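Local structure of Isomerase/lactonizing enzyme (Agrobacterium fabrum str. C58, 2NQL) at residues Glu68-Val73 / Ile313-Val318; Leu126-Trp131 / Ala320-Ala325. The protein is a member of the mandelate racemase/muconate lactonizing enzyme family in the enolase superfamily, with a capping domain on a sodium-binding barrel. All blocks are in the same frame, centred on the assembly; numbering follows the deposited sequence.

Both interactions join the N-terminal capping domain to the TIM-like barrel, and their centres lie about 11 Å apart. Along the chain their segments alternate: 68-73, then 126-131, then 313-318, then 320-325. The first two come from the cap, from the end of strand 64-70 and from helix 117-138; the last two are nearly continuous, the loop after barrel strand 311-312 running on into helix 322-331. Glu68 ties the two contacts together, its OE2 accepting a probable hydrogen bond from Ala320 N (2.7 Å) and its OE1 one from Phe323 N. Interaction 1 borders the metal site, the His315 side chain about 3 Å from the sodium ion; interaction 2 is buried, its Phe323 side chain about 12 Å from that ion.

Interaction 1: Glu68-Val73 / Ile313-Val318; sequences ETYGIV and IPHATV. With GOL (glycerol), chain K.
The mouth of the barrel, where the capping domain meets the loop after strand 311-312, brings Tyr70 against His315 and Thr317. The Tyr70 ring crosses Thr317 obliquely, its OH lying 3.4 Å from the methyl CG2, a contact of van der Waals kind. In Thr317 that methyl sits between the backbone N and the carbonyl carbon, while OG1 is anti to N (chi1 -167°); this turns CG2 to the phenol end and leaves OG1 beside glycerol C3. Threonine suits the spot by its two branches: the methyl meets the phenol end, while the hydroxyl lies by the glycerol. His315 comes to the phenol edge-on, CE1 3.7 Å from Tyr70 OH. Further along, Ile72 CG2 rests loosely on Val318 CG1 at 4.4 Å.

Glycerol, probably from the crystallisation liquor, bridges the two rings. Tyr70 OH gives a hydrogen bond to its O2 (2.6 Å), which lies in the ring plane, and His315 NE2 gives a bent one to O1 (3.0 Å, 137°). Glu266, a sodium ligand, and Arg112 of the second subunit also bond to the glycerol. The second ring nitrogen, ND1, is hydrogen-bonded to Glu289 OE1, which should fix the ring's rotation. With both rings donating to one small polyol, the contact forms part of a largely polar pocket beside the sodium ion, lined by both domains and the second subunit.

Interaction 2: Leu126-Trp131 / Ala320-Ala325; sequences LDIALW and AGIFLA
Ile128 reaches across with CD1 onto the base of Phe323, meeting its CB at 3.7 Å and its CA at 4.2 Å, so it packs where the side chain leaves the helix and not on the ring. Its CG1 is anti to the carbonyl carbon (chi1 -65°) and CD1 extends from there, while the second branch, CG2, is directed to Ile322 and touches its CG2 at 4.4 Å. Branching at CB therefore lets one residue serve two neighbours. The helix backbones come closest at these residues, with Ile128 CA 7.3 Å from Phe323 CA. This is a helix-to-helix seam between the two domains of the enolase-superfamily fold: helix 117-138 of the cap lies against the first turn of helix 322-331 from the barrel. Phe323 takes the more crowded rotamer, CG between its backbone N and carbonyl carbon (chi1 67°), which carries the ring away from Ile128 toward Glu289 and Thr317. Gly321 holds the N-cap position with a positive phi, 121°, a conformation that glycine, lacking a side chain, adopts without strain against the carbonyl oxygen before it. Just beyond it, Ile322 N makes a weak hydrogen bond to Glu68 OE1, so this carboxylate also serves the start of the helix.

Interaction 1: Glu68-Val73 / Ile313-Val318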
# COMPACT_ATOMS: atom_id res chain seq x y z
N GLU A 68 -9.80 -14.69 -5.79
CA GLU A 68 -9.01 -14.13 -6.89
C GLU A 68 -8.65 -12.68 -6.58
O GLU A 68 -9.40 -11.98 -5.90
CB GLU A 68 -9.82 -14.22 -8.20
CG GLU A 68 -9.02 -13.94 -9.50
CD GLU A 68 -9.90 -13.81 -10.75
OE1 GLU A 68 -11.14 -13.70 -10.61
OE2 GLU A 68 -9.34 -13.76 -11.86
N THR A 69 -7.50 -12.23 -7.09
CA THR A 69 -7.13 -10.83 -7.00
C THR A 69 -6.30 -10.49 -8.24
O THR A 69 -6.11 -11.34 -9.11
CB THR A 69 -6.34 -10.53 -5.68
OG1 THR A 69 -6.11 -9.13 -5.55
CG2 THR A 69 -5.01 -11.32 -5.60
N TYR A 70 -5.83 -9.26 -8.30
CA TYR A 70 -5.00 -8.78 -9.40
C TYR A 70 -3.76 -9.63 -9.51
O TYR A 70 -3.14 -10.00 -8.51
CB TYR A 70 -4.60 -7.32 -9.16
CG TYR A 70 -5.63 -6.34 -9.67
CD1 TYR A 70 -6.93 -6.32 -9.16
CD2 TYR A 70 -5.30 -5.42 -10.68
CE1 TYR A 70 -7.88 -5.40 -9.63
CE2 TYR A 70 -6.25 -4.49 -11.15
CZ TYR A 70 -7.53 -4.50 -10.62
OH TYR A 70 -8.47 -3.59 -11.06
N GLY A 71 -3.42 -9.96 -10.74
CA GLY A 71 -2.17 -10.62 -11.03
C GLY A 71 -1.49 -10.08 -12.26
O GLY A 71 -0.50 -10.67 -12.69
N ILE A 72 -1.97 -8.97 -12.82
CA ILE A 72 -1.34 -8.40 -14.03
C ILE A 72 0.14 -8.03 -13.87
O ILE A 72 0.94 -8.21 -14.81
CB ILE A 72 -2.11 -7.21 -14.64
CG1 ILE A 72 -2.52 -6.17 -13.58
CG2 ILE A 72 -3.32 -7.72 -15.46
CD1 ILE A 72 -2.78 -4.80 -14.18
N VAL A 73 0.50 -7.55 -12.68
CA VAL A 73 1.86 -7.06 -12.45
C VAL A 73 2.45 -7.77 -11.23
O VAL A 73 1.86 -7.74 -10.15
CB VAL A 73 1.87 -5.53 -12.27
CG1 VAL A 73 3.32 -5.03 -12.06
CG2 VAL A 73 1.26 -4.82 -13.49
N ILE A 313 -21.49 2.24 -7.58
CA ILE A 313 -21.44 1.67 -8.94
C ILE A 313 -20.06 1.01 -9.12
O ILE A 313 -19.11 1.67 -9.54
CB ILE A 313 -21.71 2.76 -10.02
CG1 ILE A 313 -23.03 3.50 -9.73
CG2 ILE A 313 -21.76 2.13 -11.42
CD1 ILE A 313 -23.30 4.66 -10.65
N PRO A 314 -19.95 -0.28 -8.74
CA PRO A 314 -18.67 -0.98 -8.73
C PRO A 314 -17.99 -1.09 -10.08
O PRO A 314 -18.63 -1.11 -11.15
CB PRO A 314 -19.01 -2.35 -8.17
CG PRO A 314 -20.23 -2.12 -7.33
CD PRO A 314 -21.00 -1.15 -8.19
N HIS A 315 -16.66 -1.15 -9.99
CA HIS A 315 -15.73 -1.30 -11.09
C HIS A 315 -15.70 -2.76 -11.55
O HIS A 315 -16.12 -3.69 -10.83
CB HIS A 315 -14.37 -0.87 -10.51
CG HIS A 315 -13.22 -0.90 -11.48
ND1 HIS A 315 -12.25 -1.87 -11.45
CD2 HIS A 315 -12.85 -0.04 -12.46
CE1 HIS A 315 -11.34 -1.62 -12.37
NE2 HIS A 315 -11.68 -0.50 -12.99
N ALA A 316 -15.20 -2.96 -12.77
CA ALA A 316 -14.89 -4.29 -13.29
C ALA A 316 -13.62 -4.23 -14.14
O ALA A 316 -13.25 -3.16 -14.67
CB ALA A 316 -16.09 -4.82 -14.14
N THR A 317 -12.97 -5.38 -14.27
CA THR A 317 -11.64 -5.42 -14.82
C THR A 317 -11.26 -6.80 -15.37
O THR A 317 -12.05 -7.74 -15.29
CB THR A 317 -10.60 -4.92 -13.77
OG1 THR A 317 -9.35 -4.70 -14.43
CG2 THR A 317 -10.41 -5.92 -12.65
N VAL A 318 -10.06 -6.89 -15.93
CA VAL A 318 -9.46 -8.15 -16.35
C VAL A 318 -9.42 -9.12 -15.17
O VAL A 318 -8.93 -8.80 -14.10
CB VAL A 318 -8.01 -7.87 -16.87
CG1 VAL A 318 -7.18 -9.15 -16.95
CG2 VAL A 318 -8.07 -7.13 -18.23
C1 GOL K . -8.69 -0.98 -14.65
O1 GOL K . -9.09 0.31 -14.23
C2 GOL K . -7.33 -1.32 -14.07
O2 GOL K . -7.53 -1.94 -12.85
C3 GOL K . -6.72 -2.39 -14.92
O3 GOL K . -5.37 -2.53 -14.56

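Interaction 2: Leu126-Trp131 / Ala320-Ala325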
# COMPACT_ATOMS: atom_id res chain seq x y z
N LEU A 126 -8.07 -14.16 -0.24
CA LEU A 126 -8.36 -15.06 0.87
C LEU A 126 -9.77 -14.86 1.41
O LEU A 126 -10.41 -15.82 1.81
CB LEU A 126 -7.34 -14.83 2.00
CG LEU A 126 -5.91 -15.19 1.58
CD1 LEU A 126 -4.87 -14.71 2.66
CD2 LEU A 126 -5.68 -16.70 1.23
N ASP A 127 -10.21 -13.61 1.43
CA ASP A 127 -11.52 -13.24 1.98
C ASP A 127 -12.64 -13.79 1.07
O ASP A 127 -13.63 -14.36 1.56
CB ASP A 127 -11.63 -11.72 2.13
CG ASP A 127 -12.94 -11.28 2.78
OD1 ASP A 127 -13.04 -11.32 4.03
OD2 ASP A 127 -13.86 -10.86 2.04
N ILE A 128 -12.46 -13.65 -0.23
CA ILE A 128 -13.44 -14.20 -1.19
C ILE A 128 -13.54 -15.74 -1.04
O ILE A 128 -14.64 -16.29 -0.93
CB ILE A 128 -13.09 -13.78 -2.65
CG1 ILE A 128 -13.22 -12.25 -2.80
CG2 ILE A 128 -14.02 -14.57 -3.66
CD1 ILE A 128 -12.56 -11.66 -4.06
N ALA A 129 -12.39 -16.43 -0.97
CA ALA A 129 -12.39 -17.89 -0.82
C ALA A 129 -13.06 -18.34 0.49
O ALA A 129 -13.80 -19.32 0.51
CB ALA A 129 -11.01 -18.43 -0.93
N LEU A 130 -12.78 -17.63 1.58
CA LEU A 130 -13.39 -17.95 2.87
C LEU A 130 -14.91 -17.71 2.89
O LEU A 130 -15.66 -18.54 3.42
CB LEU A 130 -12.71 -17.17 4.02
CG LEU A 130 -12.83 -17.81 5.42
CD1 LEU A 130 -12.20 -19.20 5.51
CD2 LEU A 130 -12.19 -16.89 6.43
N TRP A 131 -15.38 -16.60 2.30
CA TRP A 131 -16.84 -16.40 2.15
C TRP A 131 -17.50 -17.45 1.25
O TRP A 131 -18.65 -17.85 1.50
CB TRP A 131 -17.19 -15.01 1.64
CG TRP A 131 -17.18 -13.92 2.68
CD1 TRP A 131 -16.21 -12.95 2.88
CD2 TRP A 131 -18.19 -13.70 3.67
NE1 TRP A 131 -16.59 -12.11 3.92
CE2 TRP A 131 -17.78 -12.56 4.44
CE3 TRP A 131 -19.40 -14.34 3.99
CZ2 TRP A 131 -18.55 -12.06 5.50
CZ3 TRP A 131 -20.16 -13.83 5.05
CH2 TRP A 131 -19.73 -12.72 5.80
N ALA A 320 -10.66 -13.65 -14.18
CA ALA A 320 -11.24 -14.93 -14.65
C ALA A 320 -12.75 -14.97 -14.44
O ALA A 320 -13.46 -15.74 -15.09
CB ALA A 320 -10.57 -16.09 -13.93
N GLY A 321 -13.25 -14.13 -13.53
CA GLY A 321 -14.67 -14.12 -13.22
C GLY A 321 -14.94 -14.42 -11.75
O GLY A 321 -16.07 -14.26 -11.30
N ILE A 322 -13.92 -14.87 -11.00
CA ILE A 322 -14.09 -15.24 -9.57
C ILE A 322 -14.33 -14.00 -8.69
O ILE A 322 -15.34 -13.92 -7.96
CB ILE A 322 -12.88 -16.11 -9.04
CG1 ILE A 322 -12.71 -17.44 -9.82
CG2 ILE A 322 -12.92 -16.29 -7.51
CD1 ILE A 322 -13.88 -18.38 -9.79
N PHE A 323 -13.42 -13.02 -8.74
CA PHE A 323 -13.71 -11.76 -8.07
C PHE A 323 -14.87 -10.95 -8.64
O PHE A 323 -15.52 -10.22 -7.91
CB PHE A 323 -12.47 -10.91 -7.72
CG PHE A 323 -11.70 -10.35 -8.91
CD1 PHE A 323 -12.24 -9.37 -9.74
CD2 PHE A 323 -10.38 -10.75 -9.12
CE1 PHE A 323 -11.48 -8.82 -10.81
CE2 PHE A 323 -9.61 -10.23 -10.18
CZ PHE A 323 -10.16 -9.26 -11.02
N LEU A 324 -15.17 -11.12 -9.93
CA LEU A 324 -16.37 -10.47 -10.45
C LEU A 324 -17.64 -11.08 -9.81
O LEU A 324 -18.53 -10.35 -9.40
CB LEU A 324 -16.45 -10.57 -11.97
CG LEU A 324 -17.71 -9.94 -12.57
CD1 LEU A 324 -17.80 -8.46 -12.25
CD2 LEU A 324 -17.72 -10.18 -14.09
N ALA A 325 -17.70 -12.40 -9.72
CA ALA A 325 -18.83 -13.06 -9.08
C ALA A 325 -18.97 -12.61 -7.63
O ALA A 325 -20.07 -12.30 -7.18
CB ALA A 325 -18.69 -14.55 -9.15